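Local coordinates for branched-chain-amino-acid aminotransferase (Deinococcus radiodurans, PDB 3UZO), which probably catalyses reversible amino-group transfer between branched-chain amino acids and 2-oxoglutarate, using pyridoxal 5'-phosphate as cofactor, at residues Gln117-Asp120 with Ala121-Val125; Glu237-Gly240 with Ala241-Phe244; Ser327-Pro331 with Val332-Leu336; Lys348-Glu352 with Gly353-Lys357. All blocks are in the same frame, centred on the assembly; numbering follows the deposited sequence.

All four contacts are local, each joining two consecutive pieces of chain, and they follow one another in series without nesting or crossing. Contact 1 is a turn within helix 115-128, which covers the seven-stranded antiparallel sheet. Contact 2 closes the hairpin-like bend that leads from the loop after strand 224-225 into strand 243-248, beside the cofactor. In contact 3 the loop after strand 319-322 passes into helix 331-344. Contact 4, a tight turn after that helix, delivers the chain to strand 356-357 at the margin of the antiparallel sheet, where its nearest atoms come within about 4 Å of contact 1; contacts 1 and 3 lie on opposite sides of the chain's centre.

Contact 1: Gln117-Asp120 with Ala121-Val125; sequences QFID and ACLQV
Ile119 lays its CG2 methyl alongside Leu123, CG2 reaching the CD1 of Leu123 at 4.1 Å, and the two side chains run side by side in the same direction, one helical turn apart. The torsion explains which branch does the touching: chi1 of -58° puts CG1 of Ile119 beside the backbone N and leaves CG2 anti to that N, on the side of Leu123.

A polar pair occupies another strip of the surface. Gln124 NE2 donates to Asp120 OD1 over 2.7 Å with an N-H...O angle of 160°. The acceptor lies almost in the plane of the Gln124 amide, whereas the amide nitrogen meets OD1 on the syn side and somewhat out of the carboxylate plane. The carboxylate and amide planes are 63° apart. This bond adds to the backbone one from Gln124 N to Asp120 O (2.9 Å), so the residue pair is joined twice. Further regular links are Ala121 N to Gln117 O at 2.9 Å and Cys122 N to Phe118 O at 3.2 Å.

Outward from these segments, Phe118 packs against helix 94-107, Ala121 rests on Phe165 and Val167 of strand 162-172, and Gln117 NE2 reaches Tyr40 OH. Ala121, Cys122 and Val125, all buried, face strands 39-45, 141-151 and 162-172 between them, while Asp120 and Gln124 remain partly exposed, as in an amphipathic alpha-helix packed on a sheet.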
loop_
_atom_site.group_PDB
_atom_site.type_symbol
_atom_site.label_atom_id
_atom_site.label_comp_id
_atom_site.label_asym_id
_atom_site.label_seq_id
_atom_site.Cartn_x
_atom_site.Cartn_y
_atom_site.Cartn_z
ATOM N N GLN A 117 11.330 -23.786 -0.938
ATOM C CA GLN A 117 12.255 -22.719 -0.599
ATOM C C GLN A 117 11.772 -21.882 0.580
ATOM O O GLN A 117 12.581 -21.401 1.378
ATOM C CB GLN A 117 12.495 -21.826 -1.819
ATOM C CG GLN A 117 13.489 -20.677 -1.572
ATOM C CD GLN A 117 13.994 -20.049 -2.866
ATOM O OE1 GLN A 117 13.376 -20.194 -3.923
ATOM N NE2 GLN A 117 15.116 -19.333 -2.785
ATOM N N PHE A 118 10.459 -21.719 0.698
ATOM C CA PHE A 118 9.899 -20.920 1.782
ATOM C C PHE A 118 10.157 -21.577 3.126
ATOM O O PHE A 118 10.695 -20.955 4.060
ATOM C CB PHE A 118 8.389 -20.730 1.573
ATOM C CG PHE A 118 7.726 -19.845 2.604
ATOM C CD1 PHE A 118 7.448 -18.508 2.321
ATOM C CD2 PHE A 118 7.362 -20.351 3.850
ATOM C CE1 PHE A 118 6.810 -17.688 3.267
ATOM C CE2 PHE A 118 6.724 -19.537 4.805
ATOM C CZ PHE A 118 6.448 -18.203 4.507
ATOM N N ILE A 119 9.768 -22.839 3.228
ATOM C CA ILE A 119 9.935 -23.578 4.467
ATOM C C ILE A 119 11.415 -23.791 4.766
ATOM O O ILE A 119 11.841 -23.710 5.920
ATOM C CB ILE A 119 9.210 -24.935 4.402
ATOM C CG1 ILE A 119 7.720 -24.715 4.112
ATOM C CG2 ILE A 119 9.381 -25.682 5.713
ATOM C CD1 ILE A 119 6.891 -25.997 4.062
ATOM N N ASP A 120 12.205 -24.063 3.735
ATOM C CA ASP A 120 13.629 -24.265 3.958
ATOM C C ASP A 120 14.259 -22.985 4.502
ATOM O O ASP A 120 15.157 -23.040 5.344
ATOM C CB ASP A 120 14.334 -24.679 2.664
ATOM C CG ASP A 120 15.831 -24.840 2.856
ATOM O OD1 ASP A 120 16.586 -23.911 2.506
ATOM O OD2 ASP A 120 16.249 -25.891 3.383
ATOM N N ALA A 121 13.782 -21.835 4.031
ATOM C CA ALA A 121 14.319 -20.559 4.506
ATOM C C ALA A 121 14.006 -20.358 5.999
ATOM O O ALA A 121 14.871 -19.960 6.773
ATOM C CB ALA A 121 13.745 -19.400 3.686
ATOM N N CYS A 122 12.771 -20.628 6.409
ATOM C CA CYS A 122 12.447 -20.469 7.821
ATOM C C CYS A 122 13.224 -21.484 8.676
ATOM O O CYS A 122 13.705 -21.139 9.753
ATOM C CB CYS A 122 10.936 -20.582 8.054
ATOM S SG CYS A 122 10.177 -22.063 7.417
ATOM N N LEU A 123 13.369 -22.720 8.198
ATOM C CA LEU A 123 14.124 -23.719 8.962
ATOM C C LEU A 123 15.561 -23.240 9.158
ATOM O O LEU A 123 16.092 -23.295 10.270
ATOM C CB LEU A 123 14.121 -25.073 8.248
ATOM C CG LEU A 123 12.762 -25.778 8.177
ATOM C CD1 LEU A 123 12.864 -27.020 7.311
ATOM C CD2 LEU A 123 12.300 -26.125 9.594
ATOM N N GLN A 124 16.185 -22.767 8.081
ATOM C CA GLN A 124 17.553 -22.260 8.164
ATOM C C GLN A 124 17.656 -21.145 9.195
ATOM O O GLN A 124 18.582 -21.123 10.003
ATOM C CB GLN A 124 18.029 -21.716 6.816
ATOM C CG GLN A 124 18.385 -22.768 5.776
ATOM C CD GLN A 124 19.162 -22.171 4.612
ATOM O OE1 GLN A 124 20.191 -21.529 4.811
ATOM N NE2 GLN A 124 18.675 -22.383 3.397
ATOM N N VAL A 125 16.705 -20.214 9.166
ATOM C CA VAL A 125 16.722 -19.101 10.112
ATOM C C VAL A 125 16.503 -19.582 11.541
ATOM O O VAL A 125 17.206 -19.151 12.447
ATOM C CB VAL A 125 15.654 -18.029 9.739
ATOM C CG1 VAL A 125 15.565 -16.929 10.823
ATOM C CG2 VAL A 125 16.022 -17.404 8.407
#

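Contact 2: Glu237-Gly240 with Ala241-Phe244; sequences EEAG and AANF. With PLP (pyridoxal-5'-phosphate), chain C.
Glu238 starts with CG wedged between its backbone N and carbonyl carbon (chi1 62°) and then runs extended, while Asn243 has an unusual first torsion of -98°; together these bring OE1 of Glu238 to 2.7 Å from ND2 of Asn243. The carboxylate and amide planes are turned 53° apart. Both groups have firm partners besides: OE2 of Glu238 accepts from Leu263 N, Asn243 ND2 donates to Leu263 O, and Asn243 OD1 accepts from Lys268, which fixes the two side chains in rotation.

The backbone folds back between them. Ala239 N donates to Ala242 O over 2.7 Å, approaching the oxygen almost head-on to the carbonyl, and the CB of Glu238 sits 3.3 Å from that same Ala242 O. Gly240 takes a positive phi, a backbone conformation that favours glycine. Farther out, one water accepts from Phe244 N and donates to Glu237 O, bridging the two backbones where they diverge. Glu237 and Glu238 together face Tyr227 as a classic beta bulge.

The cofactor is cradled by this bend. Ala242 CA lies above the ring plane at its C6 rim, 3.4 Å from C6 of the pyridoxal phosphate, and the Gly240 C is 3.2 Å from its methyl C2A. Glu238 OE1 stands 2.8 Å from pyridine N1, close to the ring plane. In this family a carboxylate so placed probably stabilises a positive pyridine nitrogen, which would strengthen the ring as an electron sink for transamination.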
loop_
_atom_site.group_PDB
_atom_site.type_symbol
_atom_site.label_atom_id
_atom_site.label_comp_id
_atom_site.label_asym_id
_atom_site.label_seq_id
_atom_site.Cartn_x
_atom_site.Cartn_y
_atom_site.Cartn_z
ATOM N N GLU A 237 -15.520 -6.995 9.463
ATOM C CA GLU A 237 -14.511 -7.540 8.563
ATOM C C GLU A 237 -13.447 -8.214 9.427
ATOM O O GLU A 237 -13.432 -9.442 9.562
ATOM C CB GLU A 237 -13.886 -6.414 7.729
ATOM C CG GLU A 237 -14.801 -5.878 6.626
ATOM C CD GLU A 237 -14.609 -6.615 5.313
ATOM O OE1 GLU A 237 -13.519 -6.469 4.710
ATOM O OE2 GLU A 237 -15.534 -7.342 4.885
ATOM N N GLU A 238 -12.577 -7.405 10.026
ATOM C CA GLU A 238 -11.508 -7.902 10.900
ATOM C C GLU A 238 -10.872 -6.715 11.623
ATOM O O GLU A 238 -11.302 -5.578 11.424
ATOM C CB GLU A 238 -10.453 -8.663 10.081
ATOM C CG GLU A 238 -9.727 -7.831 9.029
ATOM C CD GLU A 238 -8.724 -8.651 8.221
ATOM O OE1 GLU A 238 -8.266 -9.705 8.724
ATOM O OE2 GLU A 238 -8.377 -8.235 7.089
ATOM N N ALA A 239 -9.852 -6.972 12.443
ATOM C CA ALA A 239 -9.181 -5.915 13.205
ATOM C C ALA A 239 -7.951 -5.247 12.571
ATOM O O ALA A 239 -7.374 -4.332 13.158
ATOM C CB ALA A 239 -8.805 -6.438 14.581
ATOM N N GLY A 240 -7.527 -5.686 11.395
ATOM C CA GLY A 240 -6.364 -5.042 10.808
ATOM C C GLY A 240 -5.044 -5.638 11.273
ATOM O O GLY A 240 -3.980 -5.302 10.756
ATOM N N ALA A 241 -5.116 -6.521 12.261
ATOM C CA ALA A 241 -3.944 -7.206 12.783
ATOM C C ALA A 241 -4.426 -8.573 13.250
ATOM O O ALA A 241 -3.655 -9.365 13.796
ATOM C CB ALA A 241 -3.347 -6.430 13.948
ATOM N N ALA A 242 -5.716 -8.832 13.031
ATOM C CA ALA A 242 -6.333 -10.098 13.429
ATOM C C ALA A 242 -7.736 -10.268 12.842
ATOM O O ALA A 242 -8.424 -9.282 12.560
ATOM C CB ALA A 242 -6.408 -10.183 14.946
ATOM N N ASN A 243 -8.140 -11.520 12.640
ATOM C CA ASN A 243 -9.481 -11.819 12.142
ATOM C C ASN A 243 -10.365 -11.729 13.388
ATOM O O ASN A 243 -9.861 -11.614 14.507
ATOM C CB ASN A 243 -9.567 -13.249 11.564
ATOM C CG ASN A 243 -9.423 -13.299 10.040
ATOM O OD1 ASN A 243 -9.683 -14.341 9.419
ATOM N ND2 ASN A 243 -9.009 -12.192 9.435
ATOM N N PHE A 244 -11.677 -11.795 13.191
ATOM C CA PHE A 244 -12.638 -11.714 14.284
ATOM C C PHE A 244 -13.476 -12.979 14.330
ATOM O O PHE A 244 -13.776 -13.558 13.294
ATOM C CB PHE A 244 -13.570 -10.519 14.047
ATOM C CG PHE A 244 -14.729 -10.432 15.008
ATOM C CD1 PHE A 244 -14.642 -9.651 16.160
ATOM C CD2 PHE A 244 -15.920 -11.100 14.746
ATOM C CE1 PHE A 244 -15.739 -9.533 17.039
ATOM C CE2 PHE A 244 -17.022 -10.992 15.614
ATOM C CZ PHE A 244 -16.930 -10.205 16.761
HETATM N N1 PLP C . -5.707 -9.950 9.781
HETATM C C2 PLP C . -4.631 -9.113 9.473
HETATM C C2A PLP C . -4.931 -7.724 8.906
HETATM C C3 PLP C . -3.298 -9.612 9.704
HETATM O O3 PLP C . -2.236 -8.838 9.423
HETATM C C4 PLP C . -3.103 -10.948 10.235
HETATM C C4A PLP C . -1.615 -11.451 10.450
HETATM C C5 PLP C . -4.292 -11.766 10.539
HETATM C C6 PLP C . -5.567 -11.251 10.307
HETATM C C5A PLP C . -4.254 -13.140 11.089
HETATM O O4P PLP C . -3.681 -14.080 10.221
HETATM P P PLP C . -2.724 -15.220 10.779
HETATM O O1P PLP C . -1.514 -14.665 11.453
HETATM O O2P PLP C . -2.385 -16.011 9.492
HETATM O O3P PLP C . -3.604 -16.106 11.613
HETATM O O HOH W 1 -12.253 -11.777 10.500
#

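Contact 3: Ser327-Pro331 with Val332-Leu336; sequences SEPGP and VTRRL
Glu328 brings OE1 to the guanidinium edge of Arg334, 4.4 Å from NH2, beyond salt-bridge range; any attraction is through space only. Pro329 follows and makes the closer approach, its ring CD lying 3.7 Å from Arg334 NH2 and meeting the guanidinium obliquely. The arginine arrives there because its chain leaves with CG anti to the backbone N, runs straight through chi2 and then bends at chi3 (-69°), bringing NH2 beside the CD and CG of Pro329.

Gly330 holds the N-cap position. Having no side chain, it lends its backbone: its N donates to a water over 2.8 Å, and that water donates in turn to Thr333 OG1 at 3.3 Å. Its carbonyl oxygen accepts from Arg334 N at 3.1 Å, opening the helical bond series. Pro331, whose nitrogen has no hydrogen to give, is the first helical residue, and its O accepts from Arg335 N at 3.2 Å, while CG of Arg335 brushes the same oxygen.

Glu298 of strand 296-302 reaches this helix start with both carboxylate oxygens, one to Val332 N and one to Thr333 OG1. Val332 and Leu336 pack on strand 243-248, Pro329 and Thr333 on Pro310 of strand 309-316, so the first turn of helix 331-344 is seated against the mixed sheet.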
loop_
_atom_site.group_PDB
_atom_site.type_symbol
_atom_site.label_atom_id
_atom_site.label_comp_id
_atom_site.label_asym_id
_atom_site.label_seq_id
_atom_site.Cartn_x
_atom_site.Cartn_y
_atom_site.Cartn_z
ATOM N N SER A 327 -12.850 -8.186 31.797
ATOM C CA SER A 327 -11.681 -8.628 32.558
ATOM C C SER A 327 -11.363 -10.117 32.443
ATOM O O SER A 327 -10.218 -10.525 32.625
ATOM C CB SER A 327 -11.860 -8.279 34.040
ATOM O OG SER A 327 -12.892 -9.049 34.630
ATOM N N GLU A 328 -12.372 -10.930 32.148
ATOM C CA GLU A 328 -12.173 -12.368 32.030
ATOM C C GLU A 328 -12.601 -12.857 30.656
ATOM O O GLU A 328 -13.538 -12.327 30.070
ATOM C CB GLU A 328 -13.000 -13.104 33.086
ATOM C CG GLU A 328 -12.637 -12.782 34.519
ATOM C CD GLU A 328 -11.229 -13.214 34.868
ATOM O OE1 GLU A 328 -10.894 -14.394 34.632
ATOM O OE2 GLU A 328 -10.462 -12.374 35.384
ATOM N N PRO A 329 -11.925 -13.888 30.131
ATOM C CA PRO A 329 -12.248 -14.453 28.817
ATOM C C PRO A 329 -13.451 -15.382 28.949
ATOM O O PRO A 329 -13.680 -15.957 30.016
ATOM C CB PRO A 329 -10.994 -15.248 28.448
ATOM C CG PRO A 329 -9.957 -14.831 29.462
ATOM C CD PRO A 329 -10.728 -14.528 30.690
ATOM N N GLY A 330 -14.208 -15.539 27.871
ATOM C CA GLY A 330 -15.343 -16.439 27.922
ATOM C C GLY A 330 -14.844 -17.870 28.030
ATOM O O GLY A 330 -13.666 -18.132 27.760
ATOM N N PRO A 331 -15.703 -18.825 28.428
ATOM C CA PRO A 331 -15.266 -20.222 28.548
ATOM C C PRO A 331 -14.929 -20.910 27.224
ATOM O O PRO A 331 -14.010 -21.730 27.160
ATOM C CB PRO A 331 -16.428 -20.890 29.290
ATOM C CG PRO A 331 -17.616 -20.073 28.877
ATOM C CD PRO A 331 -17.086 -18.657 28.916
ATOM N N VAL A 332 -15.664 -20.591 26.165
ATOM C CA VAL A 332 -15.372 -21.214 24.883
ATOM C C VAL A 332 -14.055 -20.665 24.326
ATOM O O VAL A 332 -13.255 -21.412 23.758
ATOM C CB VAL A 332 -16.511 -20.999 23.878
ATOM C CG1 VAL A 332 -16.162 -21.663 22.546
ATOM C CG2 VAL A 332 -17.806 -21.591 24.441
ATOM N N THR A 333 -13.831 -19.365 24.514
ATOM C CA THR A 333 -12.605 -18.705 24.069
ATOM C C THR A 333 -11.408 -19.374 24.747
ATOM O O THR A 333 -10.404 -19.681 24.105
ATOM C CB THR A 333 -12.619 -17.206 24.449
ATOM O OG1 THR A 333 -13.617 -16.527 23.676
ATOM C CG2 THR A 333 -11.265 -16.564 24.201
ATOM N N ARG A 334 -11.522 -19.600 26.052
ATOM C CA ARG A 334 -10.453 -20.235 26.812
ATOM C C ARG A 334 -10.121 -21.627 26.264
ATOM O O ARG A 334 -8.948 -22.001 26.168
ATOM C CB ARG A 334 -10.847 -20.351 28.287
ATOM C CG ARG A 334 -9.755 -20.942 29.168
ATOM C CD ARG A 334 -10.205 -21.050 30.617
ATOM N NE ARG A 334 -10.354 -19.751 31.274
ATOM C CZ ARG A 334 -9.353 -18.903 31.502
ATOM N NH1 ARG A 334 -8.117 -19.204 31.124
ATOM N NH2 ARG A 334 -9.582 -17.759 32.134
ATOM N N ARG A 335 -11.151 -22.387 25.909
ATOM C CA ARG A 335 -10.956 -23.729 25.377
ATOM C C ARG A 335 -10.228 -23.684 24.038
ATOM O O ARG A 335 -9.270 -24.427 23.828
ATOM C CB ARG A 335 -12.296 -24.455 25.226
ATOM C CG ARG A 335 -12.980 -24.749 26.552
ATOM C CD ARG A 335 -14.182 -25.669 26.387
ATOM N NE ARG A 335 -13.811 -26.952 25.791
ATOM C CZ ARG A 335 -14.617 -28.008 25.715
ATOM N NH1 ARG A 335 -15.851 -27.949 26.199
ATOM N NH2 ARG A 335 -14.189 -29.129 25.148
ATOM N N LEU A 336 -10.685 -22.822 23.133
ATOM C CA LEU A 336 -10.046 -22.684 21.822
ATOM C C LEU A 336 -8.576 -22.293 22.000
ATOM O O LEU A 336 -7.688 -22.821 21.327
ATOM C CB LEU A 336 -10.756 -21.613 20.990
ATOM C CG LEU A 336 -12.163 -21.919 20.462
ATOM C CD1 LEU A 336 -12.822 -20.631 19.998
ATOM C CD2 LEU A 336 -12.079 -22.933 19.329
HETATM O O HOH W 2 -14.130 -13.921 25.552
#

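Contact 4: Lys348-Glu352 with Gly353-Lys357; sequences KEAPE and GWIVK
Trp354 carries the Pro351 ring over one face of its indole: CG of Pro351 stands 3.6 Å above the plane, near its centre. The contact is a CH-pi one in which Pro351 CB lies 3.6 Å from the centroid of the five-membered ring of Trp354, only 5° off its normal. CG sits above the six-membered ring, while CD of Pro351 lies beyond its CD2-CE3 side, 3.6 Å from CE3 of Trp354. Arg93 adds a cation-pi contact to this indole, and the Trp273 ring meets it with planes about 65° apart.

The turn brings the two rings together. Residues Pro351 to Trp354 form a type II beta turn, closed by Trp354 N donating to Pro351 O at 3.1 Å. The bond is bent, with the donor well above the carbonyl plane. Gly353 takes the third place with phi 90°, the positive phi usual for glycine at that position of a type II turn. Trp354 CG lies anti to its own carbonyl carbon, which swings the indole back under the proline that opens the turn. On the inner side of the bend, CB of Ala350 touches CG2 of Ile355 at 4.0 Å.

Around it, Ala350 and Pro351 pack on Ile343 of helix 331-344, and Trp354 on Ser270 and Leu274 of helix 266-277. Two residues past the end of the turn, Val356 pairs by its backbone with Leu91, adding strand 356-357 antiparallel to strand 89-91.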
loop_
_atom_site.group_PDB
_atom_site.type_symbol
_atom_site.label_atom_id
_atom_site.label_comp_id
_atom_site.label_asym_id
_atom_site.label_seq_id
_atom_site.Cartn_x
_atom_site.Cartn_y
_atom_site.Cartn_z
ATOM N N LYS A 348 -0.253 -30.789 23.177
ATOM C CA LYS A 348 -1.449 -31.473 22.718
ATOM C C LYS A 348 -1.181 -32.083 21.358
ATOM O O LYS A 348 -0.412 -31.548 20.565
ATOM C CB LYS A 348 -2.629 -30.502 22.618
ATOM C CG LYS A 348 -3.138 -29.998 23.954
ATOM C CD LYS A 348 -4.264 -28.994 23.746
ATOM C CE LYS A 348 -4.837 -28.519 25.069
ATOM N NZ LYS A 348 -5.426 -29.638 25.856
ATOM N N GLU A 349 -1.834 -33.201 21.086
ATOM C CA GLU A 349 -1.663 -33.882 19.816
ATOM C C GLU A 349 -1.984 -32.922 18.677
ATOM O O GLU A 349 -3.042 -32.299 18.657
ATOM C CB GLU A 349 -2.588 -35.097 19.753
ATOM C CG GLU A 349 -2.388 -35.964 18.534
ATOM C CD GLU A 349 -3.305 -37.168 18.535
ATOM O OE1 GLU A 349 -4.538 -36.978 18.497
ATOM O OE2 GLU A 349 -2.792 -38.306 18.579
ATOM N N ALA A 350 -1.061 -32.797 17.733
ATOM C CA ALA A 350 -1.260 -31.913 16.594
ATOM C C ALA A 350 -2.008 -32.639 15.489
ATOM O O ALA A 350 -1.835 -33.844 15.308
ATOM C CB ALA A 350 0.076 -31.444 16.068
ATOM N N PRO A 351 -2.882 -31.920 14.762
ATOM C CA PRO A 351 -3.643 -32.516 13.658
ATOM C C PRO A 351 -2.604 -32.864 12.592
ATOM O O PRO A 351 -1.558 -32.218 12.527
ATOM C CB PRO A 351 -4.547 -31.374 13.210
ATOM C CG PRO A 351 -4.781 -30.611 14.477
ATOM C CD PRO A 351 -3.409 -30.585 15.102
ATOM N N GLU A 352 -2.881 -33.864 11.761
ATOM C CA GLU A 352 -1.931 -34.265 10.724
ATOM C C GLU A 352 -1.574 -33.102 9.800
ATOM O O GLU A 352 -2.439 -32.334 9.399
ATOM C CB GLU A 352 -2.513 -35.414 9.895
ATOM C CG GLU A 352 -3.066 -36.563 10.729
ATOM C CD GLU A 352 -2.068 -37.088 11.745
ATOM O OE1 GLU A 352 -0.980 -37.542 11.336
ATOM O OE2 GLU A 352 -2.373 -37.048 12.957
ATOM N N GLY A 353 -0.294 -32.964 9.468
ATOM C CA GLY A 353 0.107 -31.886 8.579
ATOM C C GLY A 353 0.469 -30.607 9.311
ATOM O O GLY A 353 1.303 -29.834 8.838
ATOM N N TRP A 354 -0.173 -30.368 10.451
ATOM C CA TRP A 354 0.128 -29.189 11.243
ATOM C C TRP A 354 1.370 -29.607 12.017
ATOM O O TRP A 354 1.450 -30.737 12.494
ATOM C CB TRP A 354 -0.972 -28.887 12.264
ATOM C CG TRP A 354 -2.350 -28.588 11.738
ATOM C CD1 TRP A 354 -2.903 -29.019 10.566
ATOM C CD2 TRP A 354 -3.395 -27.913 12.450
ATOM N NE1 TRP A 354 -4.237 -28.660 10.509
ATOM C CE2 TRP A 354 -4.561 -27.983 11.655
ATOM C CE3 TRP A 354 -3.459 -27.260 13.689
ATOM C CZ2 TRP A 354 -5.781 -27.427 12.063
ATOM C CZ3 TRP A 354 -4.670 -26.707 14.094
ATOM C CH2 TRP A 354 -5.815 -26.797 13.281
ATOM N N ILE A 355 2.324 -28.699 12.128
ATOM C CA ILE A 355 3.569 -28.930 12.859
ATOM C C ILE A 355 4.699 -29.615 12.097
ATOM O O ILE A 355 4.609 -30.774 11.667
ATOM C CB ILE A 355 3.326 -29.684 14.214
ATOM C CG1 ILE A 355 4.289 -29.155 15.277
ATOM C CG2 ILE A 355 3.567 -31.180 14.072
ATOM C CD1 ILE A 355 5.748 -29.308 14.923
ATOM N N VAL A 356 5.770 -28.855 11.934
ATOM C CA VAL A 356 6.976 -29.318 11.282
ATOM C C VAL A 356 8.053 -29.198 12.354
ATOM O O VAL A 356 8.284 -28.111 12.896
ATOM C CB VAL A 356 7.353 -28.424 10.090
ATOM C CG1 VAL A 356 8.753 -28.772 9.605
ATOM C CG2 VAL A 356 6.333 -28.592 8.967
ATOM N N LYS A 357 8.682 -30.318 12.686
ATOM C CA LYS A 357 9.744 -30.332 13.689
ATOM C C LYS A 357 11.000 -29.757 13.051
ATOM O O LYS A 357 11.412 -30.196 11.979
ATOM C CB LYS A 357 10.005 -31.765 14.168
ATOM C CG LYS A 357 8.901 -32.338 15.050
ATOM C CD LYS A 357 8.840 -31.603 16.388
ATOM C CE LYS A 357 7.757 -32.157 17.296
ATOM N NZ LYS A 357 7.703 -31.440 18.607
#